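Local coordinates for putative GGDEF domain protein (Pseudomonas aeruginosa, PDB 7E6G) that probably makes the second messenger cyclic di-GMP by joining two molecules of GTP in a magnesium-dependent diguanylate cyclase (GGDEF) domain, at residues A[16-19]-A[20-23]; A[39-42]-A[43-47]; A[68-71]-A[72-75]. All coordinates share one frame; numbering follows the deposited sequence.

Contact 1: residues A[16-19]-A[20-23]; sequences LADP and QFHG
L16 O, a carbonyl at the C-terminal end of a helix, takes two imidazole donors: H22 NE2 at 2.7 Å from L16 O, and NE2 of H27. Histidine suits the first role because its ring reaches back to the helix end and offers N-H to a carbonyl that the ending helix no longer uses. The bond is bent, and L16 O lies 27° out of the H22 ring plane. H22 CG stands beside its own backbone N (chi1 -63°), which turns the ring to lie against P19 CA, and P19 CA sits over the ring face in a CH-pi contact, 3.8 Å from the centroid.

Between these points the chain reverses. F21 N donates to D18 O at 3.1 Å, closing a type I beta turn whose second position is P19, where the proline ring already fixes the phi that the turn needs. D18 adds an Asx turn: its OD2 accepts Q20 N at 2.7 Å, a job for a short carboxylate with CG anti to the backbone N (chi1 -173°). Its CB touches F21 CD2 at 3.8 Å. The F21 ring is buried, meeting H24 and L26 of the second subunit. The turn thus ends helix 3-17 and leads the chain toward helix 27-102, on whose L30, A31 and R34 the side chain of L16 rests.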
loop_
_atom_site.group_PDB
_atom_site.type_symbol
_atom_site.label_atom_id
_atom_site.label_comp_id
_atom_site.label_asym_id
_atom_site.label_seq_id
_atom_site.Cartn_x
_atom_site.Cartn_y
_atom_site.Cartn_z
ATOM N N LEU A 16 -19.277 52.021 -48.840
ATOM C CA LEU A 16 -19.464 53.215 -48.023
ATOM C C LEU A 16 -18.563 54.347 -48.473
ATOM O O LEU A 16 -18.909 55.518 -48.276
ATOM C CB LEU A 16 -19.203 52.896 -46.557
ATOM C CG LEU A 16 -20.298 52.075 -45.889
ATOM C CD1 LEU A 16 -19.839 51.575 -44.523
ATOM C CD2 LEU A 16 -21.591 52.892 -45.801
ATOM N N ALA A 17 -17.403 54.016 -49.060
ATOM C CA ALA A 17 -16.505 55.027 -49.616
ATOM C C ALA A 17 -16.981 55.580 -50.960
ATOM O O ALA A 17 -16.760 56.762 -51.244
ATOM C CB ALA A 17 -15.104 54.440 -49.774
ATOM N N ASP A 18 -17.624 54.765 -51.794
ATOM C CA ASP A 18 -17.930 55.174 -53.165
ATOM C C ASP A 18 -18.804 56.429 -53.213
ATOM O O ASP A 18 -19.953 56.393 -52.739
ATOM C CB ASP A 18 -18.621 54.044 -53.921
ATOM C CG ASP A 18 -18.803 54.361 -55.407
ATOM O OD1 ASP A 18 -18.175 53.675 -56.248
ATOM O OD2 ASP A 18 -19.561 55.310 -55.727
ATOM N N PRO A 19 -18.330 57.529 -53.816
ATOM C CA PRO A 19 -19.091 58.794 -53.763
ATOM C C PRO A 19 -20.474 58.721 -54.385
ATOM O O PRO A 19 -21.325 59.567 -54.069
ATOM C CB PRO A 19 -18.189 59.779 -54.523
ATOM C CG PRO A 19 -16.830 59.203 -54.405
ATOM C CD PRO A 19 -17.013 57.710 -54.451
ATOM N N GLN A 20 -20.741 57.733 -55.243
ATOM C CA GLN A 20 -22.055 57.676 -55.876
ATOM C C GLN A 20 -23.168 57.334 -54.890
ATOM O O GLN A 20 -24.336 57.620 -55.178
ATOM C CB GLN A 20 -22.038 56.674 -57.020
ATOM C CG GLN A 20 -22.404 55.275 -56.618
ATOM C CD GLN A 20 -22.147 54.282 -57.723
ATOM O OE1 GLN A 20 -21.126 53.586 -57.719
ATOM N NE2 GLN A 20 -23.074 54.207 -58.683
ATOM N N PHE A 21 -22.816 56.721 -53.745
ATOM C CA PHE A 21 -23.751 56.345 -52.723
ATOM C C PHE A 21 -23.982 57.273 -51.626
ATOM O O PHE A 21 -24.927 57.170 -50.989
ATOM C CB PHE A 21 -23.441 55.019 -52.157
ATOM C CG PHE A 21 -23.369 53.965 -53.139
ATOM C CD1 PHE A 21 -24.385 53.722 -53.976
ATOM C CD2 PHE A 21 -22.287 53.199 -53.202
ATOM C CE1 PHE A 21 -24.299 52.761 -54.892
ATOM C CE2 PHE A 21 -22.190 52.213 -54.122
ATOM C CZ PHE A 21 -23.212 51.989 -54.935
ATOM N N HIS A 22 -23.145 58.231 -51.487
ATOM C CA HIS A 22 -23.242 59.183 -50.459
ATOM C C HIS A 22 -24.483 59.933 -50.697
ATOM O O HIS A 22 -24.685 60.401 -51.704
ATOM C CB HIS A 22 -21.981 59.996 -50.509
ATOM C CG HIS A 22 -20.714 59.207 -50.247
ATOM N ND1 HIS A 22 -19.467 59.768 -50.152
ATOM C CD2 HIS A 22 -20.508 57.901 -50.069
ATOM C CE1 HIS A 22 -18.564 58.853 -49.946
ATOM N NE2 HIS A 22 -19.180 57.715 -49.855
ATOM N N GLY A 23 -25.329 60.054 -49.732
ATOM C CA GLY A 23 -26.624 60.664 -49.885
ATOM C C GLY A 23 -27.823 59.774 -50.072
ATOM O O GLY A 23 -28.874 60.148 -49.782
#

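Contact 2: residues A[39-42]-A[43-47]; sequences EQLV and RLERI
L41 and L44 meet through L41 CD1 and L44 CD2, 4.3 Å apart, on a helix that pairs with its copy in the second subunit in the manner of a coiled-coil stalk. The backbone is regular alpha helix: the N-H groups of R43 to I47 each bond to the carbonyl four residues earlier, as in R43 N to E39 O at 2.9 Å and E45 N to L41 O at 3.0 Å.

The tight side is the one that faces the partner helix. L44 packs on L44 of the second subunit, I47 on that same residue, and L41 on its Q40; the leucines and I47 offer only apolar side-chain surface there, so none of them buries a polar group. Q40 sits at the same interface but is polar at its tip, and its amide is satisfied across the dimer: OE1 bonds S37 OG and NE2 bonds E5 OE1, both of the second subunit.

A second flank is covered by the chain of another protein. The bends of R43 at chi2 (39°) and chi3 (48°) lay its guanidinium beside that of R46, which itself runs back to meet it, and R43 NE lies at the edge of the R46 group, in its plane. Acidic side chains of that other chain probably offset this gathering of positive charge: R43 is salt-bridged to them, and R46 has a long, weak ion pair.

E45 and V42 form the looser, exposed side. E45 runs extended and crosses L41 at an angle, with E45 OE1 3.9 Å from L41 CG. Valine suits its place because a methyl can lie against a flat group: V42 CG1 lies over one face of the R46 guanidinium, 4.3 Å from R46 NH2.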
loop_
_atom_site.group_PDB
_atom_site.type_symbol
_atom_site.label_atom_id
_atom_site.label_comp_id
_atom_site.label_asym_id
_atom_site.label_seq_id
_atom_site.Cartn_x
_atom_site.Cartn_y
_atom_site.Cartn_z
ATOM N N GLU A 39 -19.534 45.807 -33.051
ATOM C CA GLU A 39 -19.738 45.727 -31.606
ATOM C C GLU A 39 -20.190 44.336 -31.184
ATOM O O GLU A 39 -19.691 43.787 -30.193
ATOM C CB GLU A 39 -20.753 46.764 -31.147
ATOM C CG GLU A 39 -20.149 48.104 -30.831
ATOM C CD GLU A 39 -21.141 49.236 -31.040
ATOM O OE1 GLU A 39 -22.354 49.003 -30.804
ATOM O OE2 GLU A 39 -20.706 50.344 -31.451
ATOM N N GLN A 40 -21.156 43.757 -31.907
ATOM C CA GLN A 40 -21.617 42.414 -31.570
ATOM C C GLN A 40 -20.470 41.420 -31.644
ATOM O O GLN A 40 -20.370 40.511 -30.818
ATOM C CB GLN A 40 -22.759 41.988 -32.497
ATOM C CG GLN A 40 -24.073 42.727 -32.272
ATOM C CD GLN A 40 -25.105 42.496 -33.389
ATOM O OE1 GLN A 40 -24.810 41.914 -34.457
ATOM N NE2 GLN A 40 -26.325 42.970 -33.147
ATOM N N LEU A 41 -19.580 41.588 -32.620
ATOM C CA LEU A 41 -18.446 40.682 -32.737
ATOM C C LEU A 41 -17.524 40.820 -31.539
ATOM O O LEU A 41 -17.013 39.820 -31.014
ATOM C CB LEU A 41 -17.685 40.950 -34.035
ATOM C CG LEU A 41 -16.799 39.806 -34.534
ATOM C CD1 LEU A 41 -17.530 38.474 -34.430
ATOM C CD2 LEU A 41 -16.348 40.045 -35.956
ATOM N N VAL A 42 -17.296 42.058 -31.095
ATOM C CA VAL A 42 -16.452 42.264 -29.921
ATOM C C VAL A 42 -17.096 41.615 -28.697
ATOM O O VAL A 42 -16.424 40.967 -27.887
ATOM C CB VAL A 42 -16.185 43.771 -29.720
ATOM C CG1 VAL A 42 -15.653 44.054 -28.332
ATOM C CG2 VAL A 42 -15.211 44.272 -30.761
ATOM N N ARG A 43 -18.413 41.766 -28.564
ATOM C CA ARG A 43 -19.146 41.141 -27.470
ATOM C C ARG A 43 -18.975 39.623 -27.490
ATOM O O ARG A 43 -18.753 38.991 -26.446
ATOM C CB ARG A 43 -20.618 41.558 -27.565
ATOM C CG ARG A 43 -21.657 40.800 -26.727
ATOM C CD ARG A 43 -21.217 40.409 -25.310
ATOM N NE ARG A 43 -20.595 41.479 -24.531
ATOM C CZ ARG A 43 -21.224 42.564 -24.087
ATOM N NH1 ARG A 43 -20.552 43.473 -23.386
ATOM N NH2 ARG A 43 -22.519 42.740 -24.338
ATOM N N LEU A 44 -19.042 39.023 -28.679
ATOM C CA LEU A 44 -18.881 37.576 -28.798
ATOM C C LEU A 44 -17.469 37.143 -28.399
ATOM O O LEU A 44 -17.284 36.165 -27.656
ATOM C CB LEU A 44 -19.211 37.147 -30.230
ATOM C CG LEU A 44 -20.680 36.907 -30.662
ATOM C CD1 LEU A 44 -21.699 37.852 -30.003
ATOM C CD2 LEU A 44 -20.839 36.972 -32.189
ATOM N N GLU A 45 -16.455 37.816 -28.791
ATOM C CA GLU A 45 -15.137 37.501 -28.427
ATOM C C GLU A 45 -14.883 37.697 -27.014
ATOM O O GLU A 45 -14.156 37.019 -26.482
ATOM C CB GLU A 45 -14.196 38.236 -29.281
ATOM C CG GLU A 45 -14.224 37.660 -30.640
ATOM C CD GLU A 45 -13.614 38.512 -31.703
ATOM O OE1 GLU A 45 -13.672 38.122 -32.859
ATOM O OE2 GLU A 45 -13.056 39.553 -31.397
ATOM N N ARG A 46 -15.503 38.642 -26.427
ATOM C CA ARG A 46 -15.349 38.863 -25.047
ATOM C C ARG A 46 -15.945 37.757 -24.304
ATOM O O ARG A 46 -15.469 37.432 -23.354
ATOM C CB ARG A 46 -15.933 40.208 -24.600
ATOM C CG ARG A 46 -15.346 40.813 -23.334
ATOM C CD ARG A 46 -16.116 41.927 -22.644
ATOM N NE ARG A 46 -15.750 43.272 -23.049
ATOM C CZ ARG A 46 -16.514 44.013 -23.831
ATOM N NH1 ARG A 46 -17.657 43.538 -24.262
ATOM N NH2 ARG A 46 -16.145 45.221 -24.201
ATOM N N ILE A 47 -17.029 37.220 -24.738
ATOM C CA ILE A 47 -17.653 36.188 -24.033
ATOM C C ILE A 47 -16.765 35.021 -23.939
ATOM O O ILE A 47 -16.691 34.428 -22.992
ATOM C CB ILE A 47 -18.935 35.741 -24.695
ATOM C CG1 ILE A 47 -20.023 36.724 -24.473
ATOM C CG2 ILE A 47 -19.456 34.533 -24.036
ATOM C CD1 ILE A 47 -21.267 36.526 -25.241
#

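Contact 3: residues A[68-71]-A[72-75]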
loop_
_atom_site.group_PDB
_atom_site.type_symbol
_atom_site.label_atom_id
_atom_site.label_comp_id
_atom_site.label_asym_id
_atom_site.label_seq_id
_atom_site.Cartn_x
_atom_site.Cartn_y
_atom_site.Cartn_z
ATOM N N ARG A 68 -1.262 16.369 -6.189
ATOM C CA ARG A 68 -1.315 15.805 -4.916
ATOM C C ARG A 68 -1.571 14.413 -4.875
ATOM O O ARG A 68 -1.212 13.854 -4.047
ATOM C CB ARG A 68 -2.265 16.501 -4.044
ATOM C CG ARG A 68 -2.026 17.937 -4.079
ATOM C CD ARG A 68 -2.351 18.689 -2.828
ATOM N NE ARG A 68 -3.702 19.197 -2.817
ATOM C CZ ARG A 68 -4.390 19.326 -1.714
ATOM N NH1 ARG A 68 -3.809 19.007 -0.585
ATOM N NH2 ARG A 68 -5.623 19.747 -1.753
ATOM N N TYR A 69 -2.372 13.931 -5.727
ATOM C CA TYR A 69 -2.725 12.615 -5.872
ATOM C C TYR A 69 -1.585 11.761 -6.224
ATOM O O TYR A 69 -1.500 10.732 -5.790
ATOM C CB TYR A 69 -3.800 12.564 -6.899
ATOM C CG TYR A 69 -4.287 11.255 -7.150
ATOM C CD1 TYR A 69 -5.020 10.632 -6.230
ATOM C CD2 TYR A 69 -3.931 10.579 -8.249
ATOM C CE1 TYR A 69 -5.433 9.360 -6.413
ATOM C CE2 TYR A 69 -4.330 9.322 -8.441
ATOM C CZ TYR A 69 -5.087 8.726 -7.522
ATOM O OH TYR A 69 -5.498 7.501 -7.711
ATOM N N HIS A 70 -0.762 12.183 -7.084
ATOM C CA HIS A 70 0.399 11.551 -7.474
ATOM C C HIS A 70 1.419 11.497 -6.391
ATOM O O HIS A 70 2.085 10.614 -6.314
ATOM C CB HIS A 70 0.825 12.090 -8.809
ATOM C CG HIS A 70 0.040 11.552 -9.946
ATOM N ND1 HIS A 70 -1.013 12.204 -10.499
ATOM C CD2 HIS A 70 0.132 10.397 -10.595
ATOM C CE1 HIS A 70 -1.537 11.474 -11.430
ATOM N NE2 HIS A 70 -0.858 10.369 -11.509
ATOM N N LYS A 71 1.538 12.492 -5.565
ATOM C CA LYS A 71 2.410 12.495 -4.445
ATOM C C LYS A 71 2.035 11.477 -3.466
ATOM O O LYS A 71 2.820 10.877 -2.981
ATOM C CB LYS A 71 2.421 13.805 -3.819
ATOM C CG LYS A 71 3.263 14.734 -4.531
ATOM C CD LYS A 71 3.410 15.991 -3.767
ATOM C CE LYS A 71 4.290 16.992 -4.463
ATOM N NZ LYS A 71 3.575 18.194 -4.946
ATOM N N GLN A 72 0.791 11.292 -3.221
ATOM C CA GLN A 72 0.253 10.359 -2.391
ATOM C C GLN A 72 0.533 9.019 -2.852
ATOM O O GLN A 72 0.782 8.233 -2.102
ATOM C CB GLN A 72 -1.155 10.532 -2.458
ATOM C CG GLN A 72 -1.795 11.152 -1.328
ATOM C CD GLN A 72 -0.911 11.471 -0.199
ATOM O OE1 GLN A 72 -0.534 12.614 -0.019
ATOM N NE2 GLN A 72 -0.666 10.512 0.641
ATOM N N LEU A 73 0.467 8.741 -4.120
ATOM C CA LEU A 73 0.780 7.499 -4.658
ATOM C C LEU A 73 2.141 7.060 -4.492
ATOM O O LEU A 73 2.389 6.006 -4.431
ATOM C CB LEU A 73 0.397 7.483 -6.067
ATOM C CG LEU A 73 -0.789 6.840 -6.689
ATOM C CD1 LEU A 73 -2.053 7.175 -6.021
ATOM C CD2 LEU A 73 -0.805 7.559 -7.938
ATOM N N ARG A 74 3.019 7.945 -4.607
ATOM C CA ARG A 74 4.361 7.766 -4.382
ATOM C C ARG A 74 4.693 7.504 -3.046
ATOM O O ARG A 74 5.448 6.763 -2.817
ATOM C CB ARG A 74 5.038 8.961 -4.840
ATOM C CG ARG A 74 5.000 8.985 -6.266
ATOM C CD ARG A 74 6.019 9.910 -6.749
ATOM N NE ARG A 74 5.706 11.306 -6.614
ATOM C CZ ARG A 74 5.153 12.055 -7.544
ATOM N NH1 ARG A 74 4.943 13.299 -7.293
ATOM N NH2 ARG A 74 4.781 11.554 -8.689
ATOM N N ARG A 75 4.092 8.186 -2.153
ATOM C CA ARG A 75 4.268 8.052 -0.774
ATOM C C ARG A 75 3.879 6.727 -0.330
ATOM O O ARG A 75 4.547 6.206 0.342
ATOM C CB ARG A 75 3.486 9.116 -0.112
ATOM C CG ARG A 75 3.589 9.307 1.330
ATOM C CD ARG A 75 4.928 8.981 1.868
ATOM N NE ARG A 75 5.925 9.993 1.632
ATOM C CZ ARG A 75 6.024 11.141 2.234
ATOM N NH1 ARG A 75 5.263 11.504 3.187
ATOM N NH2 ARG A 75 6.914 11.916 1.812
#
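The helix that carries Y69 and L73 is held by i to i+4 bonds, two of them weak: R75 N reaches K71 O at 3.1 Å and L73 N reaches Y69 O at 3.3 Å, whereas R74 N to H70 O and Q72 N to R68 O are the weak pair.

One turn apart, Y69 and L73 make the main side-chain contact. L73 CD1 lies over one face of the Y69 ring in a CH-pi contact, shifted toward the rim, 4.1 Å from the centroid and 3.7 Å from Y69 CZ. With CG anti to the backbone N (chi1 -179°), the tyrosine ring is placed where the leucine one turn on can reach it. A leucine methyl suits the aromatic face, and the tyrosine also serves the dimer, forming a cation-pi contact with R68 of the second subunit. L73 itself packs on Q72 of that subunit. L73 CD2 comes within 4.0 Å of H70 CD2, the two side chains running side by side. H70 has its own polar anchor, ND1 being bonded to the backbone O of S66.

On the exposed flank R74 bends at chi3 (-76°), bringing its guanidinium back over the preceding turn. H70 O lies over the middle of one face of that group, 3.5 Å above its plane, and K71 CG is 3.5 Å from R74 NH1.

R75 leads away to an acidic side chain of another protein's chain, to which it is salt-bridged. The chemistry is therefore divided. Y69 and L73, with R68 and Q72, face the second subunit. K71 offers R74 its CG methylene while the like charges stay apart, K71 NZ being 5.6 Å from R74 NH1, and the flat cation of R74 rests on a carbonyl oxygen whose partial negative charge probably suits it.

The three contacts come in series along the chain and lie on the same side of its centre, all away from the magnesium and nucleotide sites. Contact 1 ends helix 3-17 and begins the connection to helix 27-102; contacts 2 and 3 are both turns of helix 27-102, and all three have residues that meet the second subunit. The centres of contacts 1 and 2 are about 28 Å apart. Those of contacts 2 and 3 are about 43 Å apart, and those of contacts 1 and 3 about 70 Å. Their order traces a long stalk from the hairpin end toward the GGDEF domain, consistent with a helical rod that joins two subunits outside the annotated sites.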